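Local coordinates for protein short-chain dehydrogenase/reductase SDR (Paraburkholderia phymatum, PDB 5VA8) that binds NADP on a Rossmann fold and, as a short-chain dehydrogenase/reductase, probably catalyses an NADP(H)-dependent oxidation or reduction, at residues 17-22 and 82-87; 11-16 and 38-43; 148-153 and 163-168; 144-149 and 189-194. All coordinates share one frame; numbering follows the deposited sequence.

Interaction 1 of 4, residues 17-22 and 82-87. With NAP (NADP nicotinamide-adenine-dinucleotide phosphate), chain E.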
# COMPACT_ATOMS: atom_id res chain seq x y z
N SER A 17 24.33 11.87 -20.42
CA SER A 17 23.89 10.99 -21.48
C SER A 17 22.72 10.14 -21.00
O SER A 17 22.72 9.65 -19.87
CB SER A 17 25.03 10.09 -21.97
OG SER A 17 25.52 9.27 -20.92
N ALA A 18 21.71 10.00 -21.87
CA ALA A 18 20.54 9.18 -21.54
C ALA A 18 20.28 8.17 -22.65
O ALA A 18 20.40 8.48 -23.83
CB ALA A 18 19.28 10.02 -21.33
N LEU A 19 19.91 6.96 -22.24
CA LEU A 19 19.36 5.95 -23.14
C LEU A 19 17.86 5.89 -22.88
O LEU A 19 17.44 5.56 -21.77
CB LEU A 19 20.02 4.59 -22.91
CG LEU A 19 19.51 3.40 -23.73
CD1 LEU A 19 19.64 3.68 -25.23
CD2 LEU A 19 20.27 2.14 -23.36
N VAL A 20 17.06 6.23 -23.89
CA VAL A 20 15.60 6.31 -23.75
C VAL A 20 14.99 5.24 -24.66
O VAL A 20 15.04 5.37 -25.89
CB VAL A 20 15.08 7.71 -24.08
CG1 VAL A 20 13.59 7.83 -23.74
CG2 VAL A 20 15.89 8.79 -23.33
N CYS A 21 14.42 4.20 -24.05
CA CYS A 21 13.91 3.06 -24.82
C CYS A 21 12.51 3.32 -25.36
O CYS A 21 11.67 3.95 -24.70
CB CYS A 21 13.87 1.81 -23.95
SG CYS A 21 15.48 1.31 -23.35
N ALA A 22 12.25 2.80 -26.56
CA ALA A 22 10.90 2.78 -27.14
C ALA A 22 10.33 4.19 -27.21
O ALA A 22 9.31 4.53 -26.60
CB ALA A 22 10.01 1.82 -26.34
N ALA A 82 22.75 -3.52 -29.24
CA ALA A 82 22.86 -2.44 -30.23
C ALA A 82 22.62 -1.09 -29.57
O ALA A 82 23.27 -0.09 -29.93
CB ALA A 82 21.87 -2.65 -31.37
N ALA A 83 21.67 -1.03 -28.64
CA ALA A 83 21.43 0.21 -27.92
C ALA A 83 22.64 0.60 -27.08
O ALA A 83 23.06 1.76 -27.08
CB ALA A 83 20.18 0.06 -27.04
N LEU A 84 23.23 -0.38 -26.39
CA LEU A 84 24.40 -0.08 -25.56
C LEU A 84 25.64 0.22 -26.40
O LEU A 84 26.51 0.98 -25.95
CB LEU A 84 24.66 -1.24 -24.60
CG LEU A 84 23.52 -1.36 -23.58
CD1 LEU A 84 23.58 -2.70 -22.87
CD2 LEU A 84 23.59 -0.21 -22.59
N ALA A 85 25.76 -0.35 -27.60
CA ALA A 85 26.88 0.02 -28.45
C ALA A 85 26.84 1.51 -28.79
O ALA A 85 27.89 2.18 -28.84
CB ALA A 85 26.89 -0.82 -29.72
N ALA A 86 25.65 2.05 -29.02
CA ALA A 86 25.51 3.46 -29.34
C ALA A 86 25.68 4.33 -28.10
O ALA A 86 26.24 5.43 -28.17
CB ALA A 86 24.15 3.73 -29.97
N CYS A 87 25.21 3.84 -26.95
CA CYS A 87 25.20 4.59 -25.70
C CYS A 87 25.75 3.70 -24.60
O CYS A 87 24.99 3.13 -23.81
CB CYS A 87 23.78 5.05 -25.35
SG CYS A 87 23.69 6.14 -23.91
PA NAP E . 3.11 4.35 -28.26
O1A NAP E . 2.61 5.73 -28.43
O2A NAP E . 2.55 3.32 -29.22
O5B NAP E . 4.71 4.43 -28.40
C5B NAP E . 5.47 3.22 -28.27
C4B NAP E . 6.87 3.53 -28.74
O4B NAP E . 7.73 2.43 -28.38
C3B NAP E . 7.03 3.70 -30.25
O3B NAP E . 8.10 4.60 -30.52
C2B NAP E . 7.39 2.28 -30.68
O2B NAP E . 8.00 2.32 -31.99
C1B NAP E . 8.33 1.89 -29.54
N9A NAP E . 8.47 0.46 -29.32
C8A NAP E . 7.46 -0.42 -29.01
N7A NAP E . 7.88 -1.64 -28.76
C5A NAP E . 9.25 -1.56 -28.93
C6A NAP E . 10.28 -2.52 -28.83
N6A NAP E . 10.07 -3.80 -28.51
N1A NAP E . 11.55 -2.12 -29.08
C2A NAP E . 11.76 -0.83 -29.39
N3A NAP E . 10.87 0.16 -29.52
C4A NAP E . 9.63 -0.27 -29.28
O3 NAP E . 2.84 3.82 -26.78
PN NAP E . 2.77 4.55 -25.36
O1N NAP E . 3.82 5.59 -25.28
O2N NAP E . 1.36 4.93 -25.12
O5D NAP E . 3.13 3.32 -24.41
C5D NAP E . 4.47 3.13 -23.90
C4D NAP E . 4.36 2.07 -22.83
O4D NAP E . 3.54 2.57 -21.75
C3D NAP E . 3.71 0.75 -23.27
O3D NAP E . 4.31 -0.36 -22.60
C2D NAP E . 2.27 0.92 -22.81
O2D NAP E . 1.57 -0.30 -22.60
C1D NAP E . 2.53 1.64 -21.49
N1N NAP E . 1.35 2.38 -20.96
C2N NAP E . 0.68 3.23 -21.76
C3N NAP E . -0.38 3.95 -21.25
C7N NAP E . -1.20 4.94 -22.02
O7N NAP E . -2.36 5.20 -21.63
N7N NAP E . -0.72 5.39 -23.18
C4N NAP E . -0.66 3.85 -19.89
C5N NAP E . 0.06 2.96 -19.10
C6N NAP E . 1.05 2.22 -19.66
P2B NAP E . 8.11 1.00 -32.91
O1X NAP E . 9.11 0.11 -32.25
O2X NAP E . 6.72 0.36 -32.98
O3X NAP E . 8.56 1.54 -34.28
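Leu-19 drives its isobutyl end into the last turn of helix 77-86, each methyl meeting a different residue. CD1 touches CB of Ala-83 at 4.1 Å, while CD2 meets the methyl CD2 of Leu-84, also at 4.1 Å. With CG anti to the backbone N of Leu-19 (chi1 177°), the two methyls are placed at Ala-83 and Leu-84. The CB of Leu-84 points away from the strand, but its torsions bring CD2 back toward it, and the two leucine side chains cross at about a right angle. At the C-terminal end of the helix, SG of Cys-87 rests on CB of Leu-19 at 4.1 Å and lies 4.0 Å from the carbonyl O of Ala-18. No hydrogen bond joins the two segments, so the contact is apolar packing. It places the end of helix 77-86 over strand 17-20, which lies between strands 41-46 and 92-95 in the parallel Rossmann sheet, in the layered alpha/beta packing of that fold. Thr-43 and Val-45 of the neighbouring strand 41-46 also touch Leu-19, and Leu-84 additionally meets Ala-130 and Thr-131 of helix 110-138. Just past the strand, Ala-22 sets its CB 3.1 Å from the adenosine ribose oxygen O4B of NADP; Ser-24, and Leu-27 at the start of helix 26-37, also hydrogen-bond the cofactor.

Interaction 2 of 4, residues 11-16 and 38-43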
# COMPACT_ATOMS: atom_id res chain seq x y z
N LEU A 11 17.83 21.75 -13.83
CA LEU A 11 17.87 20.36 -13.39
C LEU A 11 19.28 19.80 -13.27
O LEU A 11 19.43 18.66 -12.80
CB LEU A 11 17.05 19.47 -14.33
CG LEU A 11 15.56 19.83 -14.40
CD1 LEU A 11 14.79 18.73 -15.14
CD2 LEU A 11 14.98 20.10 -13.02
N GLY A 12 20.30 20.55 -13.68
CA GLY A 12 21.68 20.16 -13.45
C GLY A 12 22.18 18.98 -14.24
O GLY A 12 23.19 18.39 -13.85
N ILE A 13 21.54 18.62 -15.35
CA ILE A 13 21.90 17.41 -16.07
C ILE A 13 22.31 17.69 -17.52
O ILE A 13 22.39 16.78 -18.33
CB ILE A 13 20.77 16.36 -16.00
CG1 ILE A 13 19.42 16.93 -16.46
CG2 ILE A 13 20.68 15.80 -14.58
CD1 ILE A 13 18.28 15.88 -16.51
N ALA A 14 22.58 18.95 -17.85
CA ALA A 14 23.07 19.29 -19.17
C ALA A 14 24.39 18.57 -19.44
O ALA A 14 25.30 18.57 -18.60
CB ALA A 14 23.25 20.80 -19.31
N GLY A 15 24.50 17.96 -20.62
CA GLY A 15 25.70 17.27 -21.01
C GLY A 15 25.78 15.83 -20.57
O GLY A 15 26.67 15.10 -21.03
N LYS A 16 24.86 15.39 -19.72
CA LYS A 16 24.80 13.99 -19.36
C LYS A 16 24.22 13.19 -20.52
O LYS A 16 23.70 13.74 -21.49
CB LYS A 16 23.97 13.79 -18.09
CG LYS A 16 24.64 14.36 -16.84
CD LYS A 16 23.98 13.86 -15.58
CE LYS A 16 24.49 14.60 -14.34
NZ LYS A 16 25.96 14.41 -14.11
N GLU A 38 16.48 19.78 -21.35
CA GLU A 38 17.36 20.14 -20.26
C GLU A 38 18.83 19.88 -20.59
O GLU A 38 19.68 19.87 -19.69
CB GLU A 38 16.95 19.40 -18.99
CG GLU A 38 15.47 19.54 -18.62
CD GLU A 38 14.99 20.99 -18.52
OE1 GLU A 38 15.80 21.89 -18.18
OE2 GLU A 38 13.80 21.24 -18.80
N GLY A 39 19.14 19.69 -21.88
CA GLY A 39 20.51 19.58 -22.32
C GLY A 39 21.10 18.19 -22.29
O GLY A 39 22.32 18.05 -22.48
N VAL A 40 20.29 17.16 -22.06
CA VAL A 40 20.78 15.78 -22.02
C VAL A 40 20.97 15.27 -23.44
O VAL A 40 20.09 15.44 -24.30
CB VAL A 40 19.80 14.88 -21.25
CG1 VAL A 40 20.30 13.44 -21.24
CG2 VAL A 40 19.60 15.40 -19.83
N ASN A 41 22.11 14.64 -23.70
CA ASN A 41 22.30 13.93 -24.96
C ASN A 41 21.51 12.63 -24.93
O ASN A 41 21.69 11.82 -24.01
CB ASN A 41 23.79 13.65 -25.19
CG ASN A 41 24.60 14.92 -25.32
OD1 ASN A 41 24.25 15.82 -26.07
ND2 ASN A 41 25.69 15.01 -24.56
N VAL A 42 20.62 12.41 -25.90
CA VAL A 42 19.69 11.29 -25.81
C VAL A 42 19.96 10.31 -26.95
O VAL A 42 20.17 10.70 -28.10
CB VAL A 42 18.21 11.74 -25.82
CG1 VAL A 42 17.89 12.51 -24.53
CG2 VAL A 42 17.90 12.58 -27.06
N THR A 43 19.94 9.03 -26.60
CA THR A 43 19.91 7.94 -27.56
C THR A 43 18.52 7.35 -27.51
O THR A 43 18.10 6.85 -26.45
CB THR A 43 20.97 6.89 -27.22
OG1 THR A 43 22.27 7.47 -27.34
CG2 THR A 43 20.85 5.68 -28.14
O HOH W 1 17.69 22.23 -16.58
O HOH W 2 19.83 20.47 -17.00
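Leu-11 lays its CD1 methyl against the aliphatic part of Glu-38, 3.6 Å from CG, the two side chains crossing obliquely. Its backbone N donates to a water at 2.8 Å, and that water in turn donates to the carboxylate OE1 of Glu-38, whose chain is bent at chi2. Ile-13 repeats the pattern with a second water, which takes its N-H and donates to the carbonyl O of Glu-38 at 2.8 Å. Its CG1 sits between the backbone N and the carbonyl carbon (chi1 53°), which sends CD1 to CG2 of Val-40 at 3.6 Å. Ile-13 also starts a type II beta turn ending at Lys-16. Within that turn Ala-14 passes close to Gly-39, their CA atoms 4.1 Å apart, the glycine having positive phi and no side chain. Gly-15 N then donates to Gly-39 O at 2.9 Å in an almost straight bond (177°), although the donor stands well above the carbonyl plane. Lys-16 O accepts from Asn-41 N at 2.9 Å, nearly in line with its C=O, while its ammonium-bearing chain leads away toward a cation-pi contact with Phe-140. Gly-39 is the C-prime residue of the Schellman motif that ends helix 26-37. This chemistry implies a turn held to the second segment mainly through backbone groups, directly at Gly-15 and Lys-16 and through water at Leu-11 and Ile-13, with the Glu-38 carboxylate taking one bridge.

Interaction 3 of 4, residues 148-153 and 163-168. With TCE (3,3',3''-phosphanetriyltripropanoic acid), chain F; NAP (NADP nicotinamide-adenine-dinucleotide phosphate), chain E.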
# COMPACT_ATOMS: atom_id res chain seq x y z
N SER A 148 2.93 1.11 -15.31
CA SER A 148 1.49 1.21 -15.56
C SER A 148 0.77 1.34 -14.24
O SER A 148 1.22 0.82 -13.22
CB SER A 148 0.96 -0.02 -16.31
OG SER A 148 -0.44 0.11 -16.51
N SER A 149 -0.40 1.99 -14.28
CA SER A 149 -1.31 1.93 -13.15
C SER A 149 -1.71 0.49 -12.81
O SER A 149 -2.21 0.25 -11.71
CB SER A 149 -2.57 2.75 -13.44
OG SER A 149 -3.38 2.07 -14.40
N SER A 150 -1.52 -0.45 -13.74
CA SER A 150 -1.88 -1.85 -13.52
C SER A 150 -1.18 -2.47 -12.31
O SER A 150 -1.67 -3.48 -11.79
CB SER A 150 -1.55 -2.68 -14.77
OG SER A 150 -0.13 -2.82 -14.89
N VAL A 151 -0.06 -1.90 -11.85
CA VAL A 151 0.60 -2.45 -10.67
C VAL A 151 -0.06 -1.97 -9.38
O VAL A 151 0.15 -2.59 -8.33
CB VAL A 151 2.10 -2.10 -10.65
CG1 VAL A 151 2.76 -2.48 -11.97
CG2 VAL A 151 2.32 -0.65 -10.35
N LYS A 152 -0.88 -0.91 -9.44
CA LYS A 152 -1.62 -0.42 -8.27
C LYS A 152 -3.02 -1.00 -8.21
O LYS A 152 -3.54 -1.27 -7.13
CB LYS A 152 -1.71 1.12 -8.28
CG LYS A 152 -0.38 1.86 -8.23
CD LYS A 152 0.31 1.69 -6.90
CE LYS A 152 -0.44 2.40 -5.76
NZ LYS A 152 0.33 2.26 -4.48
N ALA A 153 -3.66 -1.17 -9.37
CA ALA A 153 -4.99 -1.75 -9.45
C ALA A 153 -5.05 -2.50 -10.77
O ALA A 153 -4.77 -1.92 -11.82
CB ALA A 153 -6.08 -0.69 -9.36
N GLY A 163 0.41 -8.77 -14.29
CA GLY A 163 1.46 -9.65 -13.84
C GLY A 163 2.87 -9.16 -14.13
O GLY A 163 3.66 -8.97 -13.20
N ALA A 164 3.22 -8.97 -15.41
CA ALA A 164 4.62 -8.72 -15.74
C ALA A 164 5.13 -7.44 -15.10
O ALA A 164 6.26 -7.41 -14.59
CB ALA A 164 4.80 -8.67 -17.26
N ARG A 165 4.33 -6.38 -15.11
CA ARG A 165 4.86 -5.12 -14.61
C ARG A 165 4.93 -5.10 -13.10
O ARG A 165 5.79 -4.42 -12.53
CB ARG A 165 4.01 -3.95 -15.11
CG ARG A 165 3.96 -3.92 -16.64
CD ARG A 165 3.34 -2.62 -17.05
NE ARG A 165 2.89 -2.54 -18.44
CZ ARG A 165 3.58 -2.00 -19.44
NH1 ARG A 165 4.83 -1.55 -19.26
NH2 ARG A 165 3.00 -1.91 -20.64
N SER A 166 4.05 -5.86 -12.43
CA SER A 166 4.16 -6.03 -10.99
C SER A 166 5.41 -6.81 -10.62
O SER A 166 6.03 -6.56 -9.58
CB SER A 166 2.91 -6.73 -10.46
OG SER A 166 1.77 -5.89 -10.59
N GLY A 167 5.77 -7.79 -11.46
CA GLY A 167 7.02 -8.50 -11.26
C GLY A 167 8.22 -7.58 -11.32
O GLY A 167 9.11 -7.64 -10.46
N LEU A 168 8.28 -6.74 -12.35
CA LEU A 168 9.37 -5.76 -12.41
C LEU A 168 9.40 -4.93 -11.14
O LEU A 168 10.47 -4.73 -10.54
CB LEU A 168 9.19 -4.84 -13.62
CG LEU A 168 10.22 -3.72 -13.70
CD1 LEU A 168 11.62 -4.31 -13.84
CD2 LEU A 168 9.91 -2.78 -14.88
O16 TCE F . 0.16 -2.46 -20.36
C14 TCE F . -0.50 -1.58 -19.73
O15 TCE F . -0.69 -1.70 -18.50
C5 TCE F . -1.08 -0.39 -20.49
C2 TCE F . -2.10 0.30 -19.58
P TCE F . -2.60 1.91 -20.35
C3 TCE F . -2.89 1.73 -22.16
C6 TCE F . -4.11 0.82 -22.22
C8 TCE F . -4.37 0.50 -23.68
O10 TCE F . -5.52 0.70 -24.13
O9 TCE F . -3.44 0.07 -24.41
C1 TCE F . -4.09 2.55 -19.48
C4 TCE F . -3.70 2.75 -18.01
C11 TCE F . -4.95 3.20 -17.28
O12 TCE F . -4.91 3.51 -16.06
O13 TCE F . -6.03 3.27 -17.92
PA NAP E . 3.11 4.35 -28.26
O1A NAP E . 2.61 5.73 -28.43
O2A NAP E . 2.55 3.32 -29.22
O5B NAP E . 4.71 4.43 -28.40
C5B NAP E . 5.47 3.22 -28.27
C4B NAP E . 6.87 3.53 -28.74
O4B NAP E . 7.73 2.43 -28.38
C3B NAP E . 7.03 3.70 -30.25
O3B NAP E . 8.10 4.60 -30.52
C2B NAP E . 7.39 2.28 -30.68
O2B NAP E . 8.00 2.32 -31.99
C1B NAP E . 8.33 1.89 -29.54
N9A NAP E . 8.47 0.46 -29.32
C8A NAP E . 7.46 -0.42 -29.01
N7A NAP E . 7.88 -1.64 -28.76
C5A NAP E . 9.25 -1.56 -28.93
C6A NAP E . 10.28 -2.52 -28.83
N6A NAP E . 10.07 -3.80 -28.51
N1A NAP E . 11.55 -2.12 -29.08
C2A NAP E . 11.76 -0.83 -29.39
N3A NAP E . 10.87 0.16 -29.52
C4A NAP E . 9.63 -0.27 -29.28
O3 NAP E . 2.84 3.82 -26.78
PN NAP E . 2.77 4.55 -25.36
O1N NAP E . 3.82 5.59 -25.28
O2N NAP E . 1.36 4.93 -25.12
O5D NAP E . 3.13 3.32 -24.41
C5D NAP E . 4.47 3.13 -23.90
C4D NAP E . 4.36 2.07 -22.83
O4D NAP E . 3.54 2.57 -21.75
C3D NAP E . 3.71 0.75 -23.27
O3D NAP E . 4.31 -0.36 -22.60
C2D NAP E . 2.27 0.92 -22.81
O2D NAP E . 1.57 -0.30 -22.60
C1D NAP E . 2.53 1.64 -21.49
N1N NAP E . 1.35 2.38 -20.96
C2N NAP E . 0.68 3.23 -21.76
C3N NAP E . -0.38 3.95 -21.25
C7N NAP E . -1.20 4.94 -22.02
O7N NAP E . -2.36 5.20 -21.63
N7N NAP E . -0.72 5.39 -23.18
C4N NAP E . -0.66 3.85 -19.89
C5N NAP E . 0.06 2.96 -19.10
C6N NAP E . 1.05 2.22 -19.66
P2B NAP E . 8.11 1.00 -32.91
O1X NAP E . 9.11 0.11 -32.25
O2X NAP E . 6.72 0.36 -32.98
O3X NAP E . 8.56 1.54 -34.28
O HOH W 3 1.23 -5.12 -8.08
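The guanidinium of Arg-165 has its bound oxygens at the edge and in its plane, while CB of Ser-148 approaches obliquely. NH2 carries two of these bonds, to the ribose hydroxyl O3D of NADP at 2.8 Å and to the carboxylate O16 of the bound phosphine TCE at 2.9 Å. A weak third bond runs from NE to the same O16 at 3.3 Å, and NE also bonds Ser-161 OG. The chain is extended from CG to NE, and its CD packs on CB of Ser-148 at 3.6 Å. Nearer the helix, CB of Arg-165 touches CG1 of Val-151 at 3.7 Å. Ser-148 OG, anti to its backbone N (chi1 179°), does double duty: it donates to TCE O15 at 2.7 Å and accepts from Ser-150 N at 3.0 Å, making an ST turn. A water bridges the carbonyl O of Val-151 and OG of Ser-166, a hydroxyl also bonded to Asn-162 O. This loop and helix line the combined cofactor and ligand pocket. Ser-161 and Arg-165 are spaced on the helix like the Tyr and Lys of the classical SDR YxxxK motif, and Ser-148 lies on the loop where that family places its active-site serine, consistent with an SDR active-site cleft.

Interaction 4 of 4, residues 144-149 and 189-194. With NAP (NADP nicotinamide-adenine-dinucleotide phosphate), chain E; TCE (3,3',3''-phosphanetriyltripropanoic acid), chain F.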
# COMPACT_ATOMS: atom_id res chain seq x y z
N VAL A 144 14.62 5.31 -14.68
CA VAL A 144 13.18 5.51 -14.60
C VAL A 144 12.54 4.42 -15.43
O VAL A 144 12.79 4.34 -16.64
CB VAL A 144 12.76 6.90 -15.11
CG1 VAL A 144 11.23 7.02 -15.13
CG2 VAL A 144 13.37 8.00 -14.24
N ASN A 145 11.70 3.60 -14.80
CA ASN A 145 10.99 2.53 -15.51
C ASN A 145 9.56 2.98 -15.78
O ASN A 145 8.81 3.26 -14.84
CB ASN A 145 10.99 1.24 -14.69
CG ASN A 145 12.37 0.83 -14.26
OD1 ASN A 145 13.22 0.54 -15.10
ND2 ASN A 145 12.61 0.81 -12.95
N ILE A 146 9.17 3.02 -17.05
CA ILE A 146 7.78 3.30 -17.39
C ILE A 146 7.00 2.02 -17.21
O ILE A 146 7.26 1.02 -17.90
CB ILE A 146 7.65 3.82 -18.83
CG1 ILE A 146 8.40 5.14 -19.00
CG2 ILE A 146 6.17 3.95 -19.22
CD1 ILE A 146 8.38 5.65 -20.45
N THR A 147 6.04 2.03 -16.27
CA THR A 147 5.26 0.82 -16.00
C THR A 147 3.80 1.11 -16.32
O THR A 147 3.48 1.37 -17.49
CB THR A 147 5.48 0.31 -14.57
OG1 THR A 147 5.07 1.28 -13.59
CG2 THR A 147 6.97 -0.02 -14.35
N SER A 148 2.93 1.11 -15.31
CA SER A 148 1.49 1.21 -15.56
C SER A 148 0.77 1.34 -14.24
O SER A 148 1.22 0.82 -13.22
CB SER A 148 0.96 -0.02 -16.31
OG SER A 148 -0.44 0.11 -16.51
N SER A 149 -0.40 1.99 -14.28
CA SER A 149 -1.31 1.93 -13.15
C SER A 149 -1.71 0.49 -12.81
O SER A 149 -2.21 0.25 -11.71
CB SER A 149 -2.57 2.75 -13.44
OG SER A 149 -3.38 2.07 -14.40
N LEU A 189 7.67 5.19 -13.05
CA LEU A 189 6.63 6.13 -13.45
C LEU A 189 5.45 5.33 -13.97
O LEU A 189 5.59 4.60 -14.95
CB LEU A 189 7.13 7.09 -14.52
CG LEU A 189 7.80 8.40 -14.13
CD1 LEU A 189 8.05 9.22 -15.39
CD2 LEU A 189 6.93 9.18 -13.13
N LEU A 190 4.30 5.48 -13.32
CA LEU A 190 3.12 4.66 -13.58
C LEU A 190 2.07 5.49 -14.30
O LEU A 190 1.35 6.27 -13.64
CB LEU A 190 2.54 4.11 -12.27
CG LEU A 190 3.30 3.06 -11.44
CD1 LEU A 190 4.72 3.49 -11.07
CD2 LEU A 190 2.51 2.83 -10.15
N PRO A 191 1.92 5.37 -15.61
CA PRO A 191 0.88 6.15 -16.30
C PRO A 191 -0.50 5.58 -16.04
O PRO A 191 -0.70 4.36 -16.05
CB PRO A 191 1.24 6.04 -17.79
CG PRO A 191 2.45 5.16 -17.87
CD PRO A 191 2.68 4.51 -16.53
N GLY A 192 -1.46 6.49 -15.80
CA GLY A 192 -2.86 6.21 -16.05
C GLY A 192 -3.10 6.28 -17.54
O GLY A 192 -2.23 5.88 -18.31
N ILE A 193 -4.23 6.80 -18.00
CA ILE A 193 -4.47 6.82 -19.44
C ILE A 193 -3.88 8.09 -20.04
O ILE A 193 -4.15 9.21 -19.58
CB ILE A 193 -5.97 6.66 -19.77
CG1 ILE A 193 -6.15 6.63 -21.30
CG2 ILE A 193 -6.81 7.73 -19.12
CD1 ILE A 193 -7.55 6.24 -21.75
N PHE A 194 -3.02 7.90 -21.06
CA PHE A 194 -2.35 9.00 -21.74
C PHE A 194 -2.70 8.99 -23.22
O PHE A 194 -2.85 7.93 -23.83
CB PHE A 194 -0.83 8.90 -21.55
CG PHE A 194 -0.36 9.54 -20.27
CD1 PHE A 194 0.29 10.76 -20.30
CD2 PHE A 194 -0.64 8.94 -19.05
CE1 PHE A 194 0.70 11.38 -19.13
CE2 PHE A 194 -0.24 9.55 -17.86
CZ PHE A 194 0.43 10.77 -17.91
PA NAP E . 3.11 4.35 -28.26
O1A NAP E . 2.61 5.73 -28.43
O2A NAP E . 2.55 3.32 -29.22
O5B NAP E . 4.71 4.43 -28.40
C5B NAP E . 5.47 3.22 -28.27
C4B NAP E . 6.87 3.53 -28.74
O4B NAP E . 7.73 2.43 -28.38
C3B NAP E . 7.03 3.70 -30.25
O3B NAP E . 8.10 4.60 -30.52
C2B NAP E . 7.39 2.28 -30.68
O2B NAP E . 8.00 2.32 -31.99
C1B NAP E . 8.33 1.89 -29.54
N9A NAP E . 8.47 0.46 -29.32
C8A NAP E . 7.46 -0.42 -29.01
N7A NAP E . 7.88 -1.64 -28.76
C5A NAP E . 9.25 -1.56 -28.93
C6A NAP E . 10.28 -2.52 -28.83
N6A NAP E . 10.07 -3.80 -28.51
N1A NAP E . 11.55 -2.12 -29.08
C2A NAP E . 11.76 -0.83 -29.39
N3A NAP E . 10.87 0.16 -29.52
C4A NAP E . 9.63 -0.27 -29.28
O3 NAP E . 2.84 3.82 -26.78
PN NAP E . 2.77 4.55 -25.36
O1N NAP E . 3.82 5.59 -25.28
O2N NAP E . 1.36 4.93 -25.12
O5D NAP E . 3.13 3.32 -24.41
C5D NAP E . 4.47 3.13 -23.90
C4D NAP E . 4.36 2.07 -22.83
O4D NAP E . 3.54 2.57 -21.75
C3D NAP E . 3.71 0.75 -23.27
O3D NAP E . 4.31 -0.36 -22.60
C2D NAP E . 2.27 0.92 -22.81
O2D NAP E . 1.57 -0.30 -22.60
C1D NAP E . 2.53 1.64 -21.49
N1N NAP E . 1.35 2.38 -20.96
C2N NAP E . 0.68 3.23 -21.76
C3N NAP E . -0.38 3.95 -21.25
C7N NAP E . -1.20 4.94 -22.02
O7N NAP E . -2.36 5.20 -21.63
N7N NAP E . -0.72 5.39 -23.18
C4N NAP E . -0.66 3.85 -19.89
C5N NAP E . 0.06 2.96 -19.10
C6N NAP E . 1.05 2.22 -19.66
P2B NAP E . 8.11 1.00 -32.91
O1X NAP E . 9.11 0.11 -32.25
O2X NAP E . 6.72 0.36 -32.98
O3X NAP E . 8.56 1.54 -34.28
O16 TCE F . 0.16 -2.46 -20.36
C14 TCE F . -0.50 -1.58 -19.73
O15 TCE F . -0.69 -1.70 -18.50
C5 TCE F . -1.08 -0.39 -20.49
C2 TCE F . -2.10 0.30 -19.58
P TCE F . -2.60 1.91 -20.35
C3 TCE F . -2.89 1.73 -22.16
C6 TCE F . -4.11 0.82 -22.22
C8 TCE F . -4.37 0.50 -23.68
O10 TCE F . -5.52 0.70 -24.13
O9 TCE F . -3.44 0.07 -24.41
C1 TCE F . -4.09 2.55 -19.48
C4 TCE F . -3.70 2.75 -18.01
C11 TCE F . -4.95 3.20 -17.28
O12 TCE F . -4.91 3.51 -16.06
O13 TCE F . -6.03 3.27 -17.92
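Leu-189 is gripped at both backbone polar atoms by the neighbouring strand: its N donates to Asn-145 O at 2.9 Å, and its O accepts from Thr-147 N at 2.9 Å. Both bonds are fairly straight (161° and 173°), as expected for parallel strands with Ile-146 paired to Leu-189. Pro-191 brings no N-H, and its CD instead lies 3.4 Å from Thr-147 O; that carbonyl and Ser-148 N are buried without a polar partner. Pairing resumes where Ser-149 N donates to Pro-191 O at 3.0 Å, from above the carbonyl plane. Beyond the strand, Phe-194 N donates to the nicotinamide O7N of NADP at 2.8 Å, and its O takes a weak bond from N7N. The proline ring presses CG against C5N of the nicotinamide at 3.5 Å, in the PG segment that follows this strand in SDR enzymes. Asn-145 has its amide satisfied by Asn-188 and Asn-95. Apolar packing comes from CG1 of Val-144, 3.8 Å from CG of Leu-189. The two strands belong to one beta-alpha-beta unit: Ile-172 and Leu-168 of its helix 159-179 cover Asn-145 and Thr-147, while Phe-236 of helix 233-243 covers Ile-146, Leu-189 and Pro-191, with strands 92-95 and 255-258 flanking the pair.

From the N terminus, interaction 2 opens at 11-16 and closes at 38-43, around strand 17-20 and helix 26-37. Interaction 1 opens inside that loop and closes beyond it at 82-87, so the two cross; they meet where Ala-18 N and Val-20 N probably bond to Asn-41 O and Thr-43 O of the adjacent strand. Interactions 3 and 4 both come after them and start from one stretch, sharing Ser-148 and Ser-149. Interaction 3 closes first, on helix 159-179, within the span of interaction 4, which completes the beta-alpha-beta unit at 189-194. Interaction 2 lies across the chain's centre from interaction 3, their centres about 29 Å apart; NADP links the other three.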